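Local coordinates for protein 3-oxo-tetronate kinase (Cupriavidus necator, PDB 5DMH) that catalyses the ATP-dependent phosphorylation of 3-oxo-tetronate to 3-oxo-tetronate 4-phosphate, a step of carbohydrate metabolism, at residues A[92-97]-A[129-134]; A[120-125]-A[192-197]; A[282-287]-A[384-389]; A[407-412]-A[420-425]; A[200-205]-A[216-221]. One frame throughout, in Å; residues are numbered along the deposited sequence.

Interaction 1 (A[92-97]-A[129-134])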
# COMPACT_ATOMS: atom_id res chain seq x y z
N GLU A 92 18.65 1.40 0.90
CA GLU A 92 17.88 2.12 1.90
C GLU A 92 16.58 1.41 2.25
O GLU A 92 16.17 1.37 3.41
CB GLU A 92 17.58 3.55 1.45
CG GLU A 92 18.79 4.45 1.31
CD GLU A 92 18.41 5.84 0.81
OE1 GLU A 92 17.39 6.39 1.28
OE2 GLU A 92 19.11 6.37 -0.09
N ALA A 93 15.93 0.83 1.24
CA ALA A 93 14.75 0.03 1.46
C ALA A 93 15.07 -1.16 2.35
O ALA A 93 14.29 -1.48 3.26
CB ALA A 93 14.16 -0.44 0.13
N VAL A 94 16.18 -1.83 2.06
CA VAL A 94 16.60 -2.96 2.88
C VAL A 94 16.86 -2.49 4.31
O VAL A 94 16.41 -3.10 5.28
CB VAL A 94 17.83 -3.67 2.28
CG1 VAL A 94 18.43 -4.66 3.30
CG2 VAL A 94 17.44 -4.38 0.96
N ALA A 95 17.58 -1.39 4.45
CA ALA A 95 17.96 -0.94 5.79
C ALA A 95 16.72 -0.59 6.61
O ALA A 95 16.58 -1.01 7.76
CB ALA A 95 18.89 0.23 5.72
N GLN A 96 15.80 0.17 6.01
CA GLN A 96 14.55 0.47 6.68
C GLN A 96 13.72 -0.76 7.00
O GLN A 96 13.06 -0.81 8.05
CB GLN A 96 13.69 1.44 5.84
CG GLN A 96 14.33 2.77 5.58
CD GLN A 96 13.37 3.70 4.89
OE1 GLN A 96 12.17 3.45 4.86
NE2 GLN A 96 13.88 4.78 4.33
N SER A 97 13.73 -1.74 6.10
CA SER A 97 12.94 -2.95 6.29
C SER A 97 13.54 -3.83 7.38
O SER A 97 12.82 -4.40 8.19
CB SER A 97 12.77 -3.70 4.98
OG SER A 97 12.12 -2.87 4.02
N GLY A 129 12.48 -7.76 -4.60
CA GLY A 129 13.51 -8.76 -4.47
C GLY A 129 14.52 -8.49 -3.35
O GLY A 129 14.77 -9.36 -2.51
N PRO A 130 15.14 -7.30 -3.36
CA PRO A 130 16.17 -7.05 -2.34
C PRO A 130 15.62 -7.09 -0.93
O PRO A 130 16.26 -7.70 -0.05
CB PRO A 130 16.67 -5.65 -2.70
CG PRO A 130 16.51 -5.59 -4.18
CD PRO A 130 15.24 -6.34 -4.47
N VAL A 131 14.43 -6.56 -0.72
CA VAL A 131 13.83 -6.56 0.62
C VAL A 131 13.41 -7.97 1.08
O VAL A 131 13.76 -8.39 2.19
CB VAL A 131 12.67 -5.56 0.75
CG1 VAL A 131 11.93 -5.78 2.04
CG2 VAL A 131 13.19 -4.12 0.72
N ALA A 132 12.71 -8.71 0.23
CA ALA A 132 12.30 -10.05 0.59
C ALA A 132 13.52 -10.89 0.92
O ALA A 132 13.53 -11.65 1.91
CB ALA A 132 11.48 -10.70 -0.51
N GLU A 133 14.55 -10.81 0.08
CA GLU A 133 15.71 -11.67 0.31
C GLU A 133 16.43 -11.28 1.60
O GLU A 133 16.92 -12.16 2.33
CB GLU A 133 16.69 -11.63 -0.88
CG GLU A 133 16.17 -12.38 -2.07
CD GLU A 133 17.14 -12.44 -3.24
OE1 GLU A 133 17.91 -11.50 -3.47
OE2 GLU A 133 17.11 -13.46 -3.95
N ALA A 134 16.47 -9.98 1.90
CA ALA A 134 17.14 -9.51 3.10
C ALA A 134 16.37 -9.98 4.34
O ALA A 134 16.97 -10.32 5.36
CB ALA A 134 17.26 -7.99 3.11
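The flat groups that meet side chains here are the carbonyls of Ala-93 and Pro-130, touched by CG2 of Val-131 and CG2 of Val-94. CG2 of Val-131 comes within 3.8 Å of Ala-93 O, an oxygen that already takes two bonds from its own helix: the backbone N of Ser-97 and Ser-97 OG reach it from opposite faces of its plane. The hydroxyl bond, Ser-97 OG to Ala-93 O, is short at 2.7 Å and fixes the serine rotamer. In return, CG2 of Val-94 rests against the peptide of Pro-130, 3.7 Å from Pro-130 O, and also touches the proline CB.

The remaining contacts are made by methyl groups. Val-131 uses both of its own: CG2 meets the CB of Ala-93, while CG1 lies 3.5 Å from Ser-97 OG, so the side of the bonded hydroxyl is covered by a methyl group. Val-94 works the same way from the other helix. Its CG1, set anti to the backbone N (chi1 168°), is carried to the CB of Ala-134 at 3.5 Å. The small side chains of Ala-93, Ser-97 and Ala-134 let the helices come close, and the CA atoms of Val-94 and Val-131 are 5.1 Å apart. The axes of the two segments approach to 8.8 Å, crossing at -36°.

The pair joins helix 90-106 to helix 128-139 in the sugar-binding N-terminal domain. On the sheet side, Val-131 and Ala-132 pack on Phe-114 of strand 111-115 and Ala-132 also reaches Met-228 of strand 228-231, while Ser-97 touches Leu-83 just past strand 78-82.

Interaction 2 (A[120-125]-A[192-197]); sequences FDSTDA and QRQSKN
Asp-124 OD1 is gripped by three partners: NE of Arg-193 and two waters, each of which donates to it at 2.7 Å. The direct Arg-193 NE to Asp-124 OD1 bond is the weak member of the set, 3.2 Å long and bent to 134°, yet it makes a salt bridge. Carboxylate and guanidinium are not coplanar; their planes stand 50° apart, and OD1 sits at the guanidinium edge. One water closes a second route, accepting from Arg-193 NH2, the nitrogen that also forms a salt bridge with Asp-184. The other water bridges OD1 to NE2 of Gln-194.

Both segments belong to the sugar-binding domain: 120-125 lies in the loop between strand 111-115 and helix 128-139, and carries an ST turn in which Thr-123 OG1 accepts from Ala-125 N, while 192-197 runs off the end of helix 187-193.

Gln-194 lies along the loop backbone. Its CG stands between the backbone N and the carbonyl carbon (chi1 58°) and the chain is extended beyond, so that CB passes 3.4 Å from Asp-124 O and the amide reaches Ser-122. There NE2 donates to Ser-122 OG at 3.0 Å, nearly straight, with the oxygen in the amide plane. Ser-122 OG in turn donates a hydrogen bond to Phe-120 O at 2.9 Å, and Gln-194 OE1 accepts from Gly-129 N at the start of helix 128-139.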
# COMPACT_ATOMS: atom_id res chain seq x y z
N PHE A 120 2.76 -5.16 -8.31
CA PHE A 120 4.15 -5.60 -8.22
C PHE A 120 5.11 -4.47 -8.48
O PHE A 120 6.22 -4.71 -8.90
CB PHE A 120 4.43 -6.77 -9.16
CG PHE A 120 5.38 -7.81 -8.59
CD1 PHE A 120 5.06 -8.52 -7.43
CD2 PHE A 120 6.58 -8.10 -9.22
CE1 PHE A 120 5.94 -9.50 -6.92
CE2 PHE A 120 7.44 -9.06 -8.71
CZ PHE A 120 7.11 -9.76 -7.56
N ASP A 121 4.67 -3.25 -8.18
CA ASP A 121 5.37 -2.02 -8.49
C ASP A 121 6.83 -2.06 -8.04
O ASP A 121 7.14 -2.17 -6.86
CB ASP A 121 4.67 -0.81 -7.85
CG ASP A 121 3.25 -0.63 -8.33
OD1 ASP A 121 2.60 -1.65 -8.67
OD2 ASP A 121 2.76 0.54 -8.38
N SER A 122 7.73 -2.03 -9.03
CA SER A 122 9.16 -2.18 -8.80
C SER A 122 9.87 -1.90 -10.12
O SER A 122 9.21 -1.70 -11.18
CB SER A 122 9.50 -3.60 -8.33
OG SER A 122 9.06 -4.58 -9.26
N THR A 123 11.19 -1.96 -10.06
CA THR A 123 12.05 -1.94 -11.24
C THR A 123 13.06 -3.09 -11.08
O THR A 123 13.09 -3.74 -10.02
CB THR A 123 12.80 -0.58 -11.40
OG1 THR A 123 13.90 -0.53 -10.48
CG2 THR A 123 11.88 0.64 -11.21
N ASP A 124 13.86 -3.34 -12.12
CA ASP A 124 14.90 -4.37 -12.06
C ASP A 124 15.90 -4.09 -10.91
O ASP A 124 16.62 -4.98 -10.48
CB ASP A 124 15.68 -4.45 -13.39
CG ASP A 124 14.86 -5.04 -14.53
OD1 ASP A 124 13.77 -5.63 -14.29
OD2 ASP A 124 15.33 -4.94 -15.67
N ALA A 125 15.95 -2.85 -10.43
CA ALA A 125 16.83 -2.47 -9.33
C ALA A 125 16.20 -2.75 -7.96
O ALA A 125 16.89 -2.74 -6.95
CB ALA A 125 17.24 -1.02 -9.44
N GLN A 192 12.87 -12.37 -10.69
CA GLN A 192 14.22 -12.93 -10.85
C GLN A 192 15.22 -11.81 -11.18
O GLN A 192 16.35 -11.80 -10.69
CB GLN A 192 14.27 -14.03 -11.92
CG GLN A 192 15.62 -14.76 -12.00
CD GLN A 192 16.01 -15.42 -10.70
OE1 GLN A 192 15.64 -16.56 -10.44
NE2 GLN A 192 16.75 -14.69 -9.87
N ARG A 193 14.78 -10.81 -11.95
CA ARG A 193 15.71 -9.76 -12.38
C ARG A 193 16.21 -8.89 -11.24
O ARG A 193 17.29 -8.28 -11.33
CB ARG A 193 15.09 -8.90 -13.46
CG ARG A 193 15.18 -9.53 -14.82
CD ARG A 193 14.97 -8.50 -15.91
NE ARG A 193 13.56 -8.24 -16.10
CZ ARG A 193 12.80 -8.76 -17.07
NH1 ARG A 193 13.33 -9.56 -17.99
NH2 ARG A 193 11.51 -8.44 -17.13
N GLN A 194 15.43 -8.84 -10.17
CA GLN A 194 15.78 -8.03 -9.02
C GLN A 194 16.16 -8.90 -7.81
O GLN A 194 16.16 -8.43 -6.67
CB GLN A 194 14.64 -7.07 -8.70
CG GLN A 194 13.32 -7.71 -8.42
CD GLN A 194 12.23 -6.69 -8.14
OE1 GLN A 194 12.19 -6.10 -7.08
NE2 GLN A 194 11.31 -6.52 -9.09
N SER A 195 16.46 -10.17 -8.07
CA SER A 195 16.78 -11.14 -7.01
C SER A 195 18.10 -11.85 -7.31
O SER A 195 18.39 -12.19 -8.45
CB SER A 195 15.68 -12.21 -6.85
OG SER A 195 14.40 -11.64 -6.62
N LYS A 196 18.90 -12.04 -6.27
CA LYS A 196 20.19 -12.73 -6.38
C LYS A 196 20.05 -14.26 -6.42
O LYS A 196 20.82 -14.96 -7.08
CB LYS A 196 21.10 -12.33 -5.21
CG LYS A 196 21.40 -10.86 -5.14
CD LYS A 196 22.64 -10.56 -4.31
CE LYS A 196 22.78 -9.07 -4.03
NZ LYS A 196 21.91 -8.66 -2.89
N ASN A 197 19.04 -14.76 -5.74
CA ASN A 197 18.80 -16.17 -5.55
C ASN A 197 17.63 -16.69 -6.41
O ASN A 197 16.86 -15.91 -7.00
CB ASN A 197 18.55 -16.44 -4.07
CG ASN A 197 19.81 -16.23 -3.22
OD1 ASN A 197 20.91 -16.51 -3.67
ND2 ASN A 197 19.64 -15.74 -2.01
O HOH W 1 12.29 -6.56 -12.19
O HOH W 2 11.58 -6.15 -15.77

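Interaction 3 (A[282-287]-A[384-389])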
# COMPACT_ATOMS: atom_id res chain seq x y z
N PRO A 282 -15.03 6.75 15.23
CA PRO A 282 -15.98 7.86 15.23
C PRO A 282 -15.78 8.77 14.03
O PRO A 282 -14.66 8.91 13.52
CB PRO A 282 -15.63 8.62 16.51
CG PRO A 282 -14.17 8.39 16.67
CD PRO A 282 -13.92 6.98 16.18
N ALA A 283 -16.88 9.38 13.58
CA ALA A 283 -16.84 10.38 12.54
C ALA A 283 -16.08 11.59 13.09
O ALA A 283 -16.20 11.92 14.26
CB ALA A 283 -18.26 10.78 12.14
N ILE A 284 -15.30 12.23 12.23
CA ILE A 284 -14.56 13.42 12.61
C ILE A 284 -15.08 14.56 11.76
O ILE A 284 -14.91 14.57 10.54
CB ILE A 284 -13.04 13.26 12.35
CG1 ILE A 284 -12.49 12.04 13.09
CG2 ILE A 284 -12.29 14.52 12.71
CD1 ILE A 284 -12.02 12.31 14.46
N ASP A 285 -15.72 15.54 12.38
CA ASP A 285 -16.27 16.65 11.64
C ASP A 285 -15.25 17.79 11.53
O ASP A 285 -14.38 17.96 12.39
CB ASP A 285 -17.56 17.12 12.30
CG ASP A 285 -18.53 15.98 12.53
OD1 ASP A 285 -18.59 15.08 11.66
OD2 ASP A 285 -19.21 15.96 13.57
N GLY A 286 -15.35 18.54 10.45
CA GLY A 286 -14.48 19.68 10.25
C GLY A 286 -14.07 19.76 8.80
O GLY A 286 -14.52 18.97 7.97
N PRO A 287 -13.23 20.74 8.49
CA PRO A 287 -12.79 20.96 7.12
C PRO A 287 -12.05 19.76 6.53
O PRO A 287 -11.30 19.07 7.20
CB PRO A 287 -11.87 22.18 7.23
CG PRO A 287 -12.35 22.90 8.44
CD PRO A 287 -12.83 21.84 9.38
N GLY A 384 -6.56 23.98 10.69
CA GLY A 384 -7.68 23.31 11.34
C GLY A 384 -8.34 22.20 10.51
O GLY A 384 -9.36 21.65 10.92
N THR A 385 -7.76 21.86 9.37
CA THR A 385 -8.33 20.82 8.51
C THR A 385 -8.20 19.49 9.25
O THR A 385 -7.16 19.22 9.86
CB THR A 385 -7.64 20.80 7.12
OG1 THR A 385 -7.94 22.03 6.44
CG2 THR A 385 -8.13 19.63 6.28
N ARG A 386 -9.27 18.68 9.23
CA ARG A 386 -9.33 17.45 10.02
C ARG A 386 -9.51 16.20 9.15
O ARG A 386 -9.23 15.10 9.61
CB ARG A 386 -10.47 17.53 11.03
CG ARG A 386 -10.33 18.66 12.03
CD ARG A 386 -9.32 18.33 13.11
NE ARG A 386 -9.76 17.17 13.89
CZ ARG A 386 -10.69 17.21 14.84
NH1 ARG A 386 -11.28 18.36 15.15
NH2 ARG A 386 -11.03 16.10 15.48
N ARG A 387 -10.01 16.37 7.93
CA ARG A 387 -10.26 15.21 7.04
C ARG A 387 -9.40 15.33 5.78
O ARG A 387 -9.45 16.34 5.09
CB ARG A 387 -11.74 15.09 6.63
CG ARG A 387 -12.72 14.91 7.80
CD ARG A 387 -14.18 14.92 7.33
NE ARG A 387 -14.57 16.24 6.88
CZ ARG A 387 -15.34 16.53 5.83
NH1 ARG A 387 -15.59 17.80 5.55
NH2 ARG A 387 -15.86 15.59 5.07
N PHE A 388 -8.62 14.28 5.51
CA PHE A 388 -7.71 14.25 4.37
C PHE A 388 -7.92 13.00 3.56
O PHE A 388 -7.72 11.88 4.06
CB PHE A 388 -6.27 14.26 4.88
CG PHE A 388 -5.92 15.46 5.71
CD1 PHE A 388 -6.31 15.54 7.04
CD2 PHE A 388 -5.15 16.49 5.17
CE1 PHE A 388 -5.96 16.65 7.80
CE2 PHE A 388 -4.81 17.58 5.94
CZ PHE A 388 -5.21 17.66 7.24
N VAL A 389 -8.29 13.19 2.29
CA VAL A 389 -8.34 12.11 1.29
C VAL A 389 -7.17 12.29 0.35
O VAL A 389 -7.03 13.33 -0.27
CB VAL A 389 -9.66 12.17 0.48
CG1 VAL A 389 -9.68 11.07 -0.58
CG2 VAL A 389 -10.86 12.06 1.40
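An extended stem and one bend shape Arg-387: with chi2 near 175° its chain runs out straight, then turns at chi3 (-70°) to lay the guanidinium beside Gly-286. NE and NH1 both donate to Gly-286 O, each at 2.9 Å, a side-on grip of two nitrogens on one atom with the oxygen close to the guanidinium plane. On the way, CD passes 3.3 Å from Ile-284 O, a carbonyl oxygen buried here with no polar partner in the model.

Pro-287 O is held twice as well. The backbone N of Arg-386 (2.9 Å to Pro-287 O) and that of Arg-387 (3.1 Å) converge on it, and CG2 of Thr-385 crowds in alongside. Arg-386 instead coils back, its chain bent at chi2 and chi3, and CG2 of Ile-284 lies over one face of its guanidinium, 3.4 Å from NH2; the two side chains cross at about a right angle. Arg-386 NE is satisfied by Pro-428 O.

Gly-384, in a Schellman motif, ends the helix 362-382 just before the turn into strand 387-391 of the nucleotide-binding domain. Across from it, Pro-287 leads straight into the neighbouring parallel strand 288-292, so the contact ties together the starts of both strands. Helix 443-451 and the residues after it close the site: Arg-387 NH2 donates to Leu-448 O and Asp-285 OD1 accepts from Gly-453 N.

Interaction 4 (A[407-412]-A[420-425])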
# COMPACT_ATOMS: atom_id res chain seq x y z
N ALA A 407 0.71 7.12 14.08
CA ALA A 407 0.02 5.83 14.02
C ALA A 407 -1.42 6.07 13.62
O ALA A 407 -1.93 7.18 13.76
CB ALA A 407 0.11 5.11 15.35
N LEU A 408 -2.07 5.03 13.11
CA LEU A 408 -3.44 5.10 12.63
C LEU A 408 -4.24 3.93 13.20
O LEU A 408 -3.72 2.80 13.33
CB LEU A 408 -3.50 5.04 11.10
CG LEU A 408 -2.92 6.23 10.35
CD1 LEU A 408 -2.89 5.99 8.86
CD2 LEU A 408 -3.71 7.47 10.70
N ARG A 409 -5.49 4.23 13.53
CA ARG A 409 -6.50 3.23 13.86
C ARG A 409 -7.34 2.96 12.60
O ARG A 409 -7.71 3.89 11.90
CB ARG A 409 -7.42 3.73 14.98
CG ARG A 409 -8.48 2.72 15.34
CD ARG A 409 -8.81 2.74 16.81
NE ARG A 409 -9.69 3.85 17.15
CZ ARG A 409 -10.99 3.72 17.42
NH1 ARG A 409 -11.60 2.54 17.39
NH2 ARG A 409 -11.70 4.80 17.73
N ILE A 410 -7.64 1.70 12.33
CA ILE A 410 -8.32 1.31 11.11
C ILE A 410 -9.83 1.25 11.31
O ILE A 410 -10.33 0.55 12.19
CB ILE A 410 -7.79 -0.07 10.64
CG1 ILE A 410 -6.25 -0.08 10.67
CG2 ILE A 410 -8.30 -0.41 9.25
CD1 ILE A 410 -5.57 1.02 9.82
N GLY A 411 -10.57 2.00 10.51
CA GLY A 411 -12.02 1.99 10.58
C GLY A 411 -12.58 1.13 9.46
O GLY A 411 -11.95 0.15 9.04
N ALA A 412 -13.74 1.53 8.95
CA ALA A 412 -14.49 0.73 8.00
C ALA A 412 -13.99 0.88 6.58
O ALA A 412 -13.49 1.94 6.20
CB ALA A 412 -15.98 1.07 8.07
N ALA A 420 -11.31 3.75 5.88
CA ALA A 420 -11.23 4.99 6.67
C ALA A 420 -10.26 4.73 7.82
O ALA A 420 -10.17 3.60 8.31
CB ALA A 420 -12.60 5.38 7.22
N THR A 421 -9.53 5.76 8.26
CA THR A 421 -8.59 5.64 9.37
C THR A 421 -8.68 6.91 10.21
O THR A 421 -9.14 7.95 9.74
CB THR A 421 -7.11 5.46 8.90
OG1 THR A 421 -6.61 6.67 8.33
CG2 THR A 421 -6.97 4.34 7.87
N VAL A 422 -8.24 6.82 11.47
CA VAL A 422 -8.10 8.01 12.27
C VAL A 422 -6.78 7.97 13.04
O VAL A 422 -6.26 6.89 13.32
CB VAL A 422 -9.29 8.19 13.23
CG1 VAL A 422 -10.56 8.42 12.42
CG2 VAL A 422 -9.44 6.98 14.15
N THR A 423 -6.23 9.14 13.35
CA THR A 423 -5.03 9.20 14.18
C THR A 423 -5.45 9.04 15.63
O THR A 423 -6.64 9.00 15.93
CB THR A 423 -4.27 10.54 14.03
OG1 THR A 423 -5.04 11.61 14.56
CG2 THR A 423 -3.95 10.82 12.60
N LEU A 424 -4.48 8.98 16.54
CA LEU A 424 -4.78 8.82 17.97
C LEU A 424 -4.68 10.11 18.83
O LEU A 424 -4.67 10.04 20.05
CB LEU A 424 -3.91 7.70 18.55
CG LEU A 424 -4.11 6.31 17.92
CD1 LEU A 424 -3.34 5.26 18.69
CD2 LEU A 424 -5.58 5.93 17.87
N ASP A 425 -4.63 11.27 18.19
CA ASP A 425 -4.56 12.56 18.88
C ASP A 425 -5.83 12.84 19.69
O ASP A 425 -6.88 12.23 19.44
CB ASP A 425 -4.37 13.69 17.86
CG ASP A 425 -3.15 13.48 16.96
OD1 ASP A 425 -2.02 13.64 17.44
OD2 ASP A 425 -3.33 13.17 15.76
O HOH W 3 -1.77 8.94 15.93
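Arg-409 and Val-422 form a hydrogen-bonded antiparallel pair, with Arg-409 N to Val-422 O at 2.8 Å and almost straight (171°), and Val-422 N to Arg-409 O at 3.0 Å. Further along, Gly-411 N donates to Ala-420 O at 2.7 Å, and Ala-420 N returns a bond to Ala-412 O. Between them Ile-410 and Thr-421 make a non-hydrogen-bonded pair. Two CA-H...O contacts supplement these bonds, Leu-408 CA to Val-422 O and the closer Thr-421 CA to Arg-409 O at 3.2 Å.

These are the two arms of a beta hairpin, strands 407-415 and 418-423, in the nucleotide-binding domain. Strand 58-62 of the sugar-binding domain lies alongside the first arm, where Leu-408 bonds to Gln-60; the second arm pairs with strand 430-434.

Side-chain contacts divide between the two faces. On the face of Leu-408, Ile-410 and Thr-421, both methyls of Leu-408 reach the threonine hydroxyl, while Ile-410 and Thr-421 lie side by side pointing the same way. With OG1 of Thr-421 between the backbone N and the carbonyl carbon (chi1 71°), CG2 of Thr-421 meets CD1 of Ile-410 and the hydroxyl is bonded to Leu-431 O. On the other face, CB of Arg-409 touches CG2 of Val-422, at 3.9 Å, and also CD2 of Leu-424.

Water takes over where the strands part: one molecule donates to Ala-407 O and accepts from Leu-424 N, each at 2.8 Å.

Interaction 5 (A[200-205]-A[216-221]); sequences GLLRYD and ERIAAL
Leu-201 touches Leu-221 through its backbone, where the strand 199-202 at the edge of the N-terminal domain's parallel sheet meets helix 211-223, which follows it in the chain and leads on to the adjacent strand 228-231. Strand and helix segments run nearly antiparallel, 168° apart, with axes 9.3 Å from each other at closest. Leu-201 O lies against both methyls of Leu-221, CD2 at 3.6 Å. Two waters also donate to Leu-201 O, the nearer at 2.6 Å.

Leu-202 carries the apolar side. With CG anti to the backbone N (chi1 173°), the end of the side chain reaches the helix, where its two methyls meet different residues. CD1 lies on the aliphatic stem of Arg-217, 3.5 Å from CG, the two side chains sliding past each other in opposite directions. CD2 meets CG1 and CD1 of Ile-218, while CB of Leu-202 packs on CD1 of Leu-221. This buried leucine thus touches three residues spanning one helical turn.

Arg-203 holds the N-cap position of helix 204-207, and its N donates, at 3.0 Å, to the farther of the two waters on Leu-201 O. This water accepts from Arg-217 NE and the nearer one from Arg-217 NH2, each at 2.8 Å. Both sit at the edge of the guanidinium, in its plane, and CD2 of Leu-221 lies 3.6 Å above the guanidinium plane of Arg-217, offset toward the rim.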
# COMPACT_ATOMS: atom_id res chain seq x y z
N GLY A 200 11.15 -19.17 -8.29
CA GLY A 200 10.38 -20.21 -8.96
C GLY A 200 8.89 -19.89 -8.96
O GLY A 200 8.46 -18.72 -8.81
N LEU A 201 8.08 -20.94 -9.12
CA LEU A 201 6.64 -20.81 -9.27
C LEU A 201 5.91 -21.89 -8.50
O LEU A 201 6.19 -23.08 -8.66
CB LEU A 201 6.25 -20.91 -10.74
CG LEU A 201 4.74 -20.85 -11.07
CD1 LEU A 201 4.12 -19.51 -10.72
CD2 LEU A 201 4.53 -21.16 -12.56
N LEU A 202 4.96 -21.46 -7.68
CA LEU A 202 4.00 -22.35 -7.06
C LEU A 202 2.73 -22.26 -7.91
O LEU A 202 1.96 -21.32 -7.78
CB LEU A 202 3.78 -21.91 -5.61
CG LEU A 202 2.71 -22.58 -4.77
CD1 LEU A 202 2.96 -24.09 -4.73
CD2 LEU A 202 2.68 -22.01 -3.35
N ARG A 203 2.54 -23.22 -8.81
CA ARG A 203 1.58 -23.08 -9.91
C ARG A 203 0.14 -23.36 -9.49
O ARG A 203 -0.12 -24.09 -8.52
CB ARG A 203 2.02 -24.01 -11.06
CG ARG A 203 1.35 -23.76 -12.40
CD ARG A 203 1.85 -24.71 -13.48
NE ARG A 203 3.24 -24.46 -13.83
CZ ARG A 203 4.30 -25.15 -13.41
NH1 ARG A 203 5.52 -24.78 -13.80
NH2 ARG A 203 4.17 -26.22 -12.63
N TYR A 204 -0.80 -22.81 -10.24
CA TYR A 204 -2.23 -22.88 -9.92
C TYR A 204 -2.77 -24.29 -9.73
O TYR A 204 -3.74 -24.49 -9.00
CB TYR A 204 -3.04 -22.21 -11.04
CG TYR A 204 -3.05 -23.01 -12.31
CD1 TYR A 204 -2.01 -22.93 -13.22
CD2 TYR A 204 -4.09 -23.89 -12.59
CE1 TYR A 204 -2.00 -23.69 -14.35
CE2 TYR A 204 -4.10 -24.64 -13.72
CZ TYR A 204 -3.06 -24.54 -14.62
OH TYR A 204 -3.05 -25.29 -15.78
N ASP A 205 -2.16 -25.26 -10.40
CA ASP A 205 -2.67 -26.63 -10.36
C ASP A 205 -2.34 -27.33 -9.04
O ASP A 205 -3.08 -28.19 -8.59
CB ASP A 205 -2.21 -27.41 -11.59
CG ASP A 205 -0.70 -27.50 -11.74
OD1 ASP A 205 0.06 -26.71 -11.14
OD2 ASP A 205 -0.25 -28.40 -12.49
N GLU A 216 2.84 -29.43 0.37
CA GLU A 216 3.71 -30.45 -0.18
C GLU A 216 4.53 -29.88 -1.35
O GLU A 216 5.72 -30.17 -1.47
CB GLU A 216 2.93 -31.68 -0.65
CG GLU A 216 2.40 -32.53 0.50
CD GLU A 216 1.53 -33.68 0.00
OE1 GLU A 216 0.71 -33.48 -0.93
OE2 GLU A 216 1.68 -34.79 0.55
N ARG A 217 3.89 -29.07 -2.20
CA ARG A 217 4.56 -28.49 -3.36
C ARG A 217 5.61 -27.48 -2.91
O ARG A 217 6.71 -27.40 -3.49
CB ARG A 217 3.55 -27.85 -4.32
CG ARG A 217 4.20 -27.28 -5.55
CD ARG A 217 4.93 -28.34 -6.34
NE ARG A 217 5.59 -27.76 -7.50
CZ ARG A 217 6.67 -28.29 -8.07
NH1 ARG A 217 7.18 -29.42 -7.62
NH2 ARG A 217 7.23 -27.68 -9.11
N ILE A 218 5.31 -26.75 -1.84
CA ILE A 218 6.29 -25.85 -1.25
C ILE A 218 7.51 -26.61 -0.75
O ILE A 218 8.66 -26.17 -0.94
CB ILE A 218 5.65 -24.98 -0.11
CG1 ILE A 218 4.79 -23.90 -0.74
CG2 ILE A 218 6.71 -24.39 0.82
CD1 ILE A 218 3.88 -23.22 0.23
N ALA A 219 7.28 -27.74 -0.09
CA ALA A 219 8.41 -28.54 0.37
C ALA A 219 9.24 -28.99 -0.83
O ALA A 219 10.46 -29.02 -0.76
CB ALA A 219 7.95 -29.72 1.17
N ALA A 220 8.58 -29.36 -1.94
CA ALA A 220 9.33 -29.78 -3.13
C ALA A 220 10.11 -28.63 -3.77
O ALA A 220 11.24 -28.79 -4.21
CB ALA A 220 8.41 -30.43 -4.14
N LEU A 221 9.50 -27.44 -3.81
CA LEU A 221 10.19 -26.28 -4.37
C LEU A 221 11.43 -25.94 -3.57
O LEU A 221 12.48 -25.66 -4.14
CB LEU A 221 9.24 -25.07 -4.41
CG LEU A 221 8.13 -25.14 -5.45
CD1 LEU A 221 7.09 -24.10 -5.17
CD2 LEU A 221 8.70 -25.01 -6.86
O HOH W 4 4.20 -25.67 -8.84
O HOH W 5 6.51 -25.18 -10.17

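In the fold
Interactions 1 and 2 meet directly along the first half of helix 128-139: Gly-129 N lies 3.0 Å from Gln-194 OE1 and Glu-133 OE2 lies 2.9 Å from Asn-197 N, both probable hydrogen bonds. Interaction 5 follows interaction 2 in the chain, farther out on the same domain, its centre 20 Å away. Interactions 3 and 4 form a second group, centres 12 Å apart, touching where Ile-284 CG1 meets Val-422 CG1 at 4.1 Å. Interactions 1 and 3 have centres 35 Å apart. Interaction 2 is not in contact with the nucleotide; the side chain of Ser-122 is about 12 Å from the bound ADP, and that of Thr-123 about 8 Å from that of His-177, inferred to bind ATP. Interactions 3 and 5 lie away from the annotated sites.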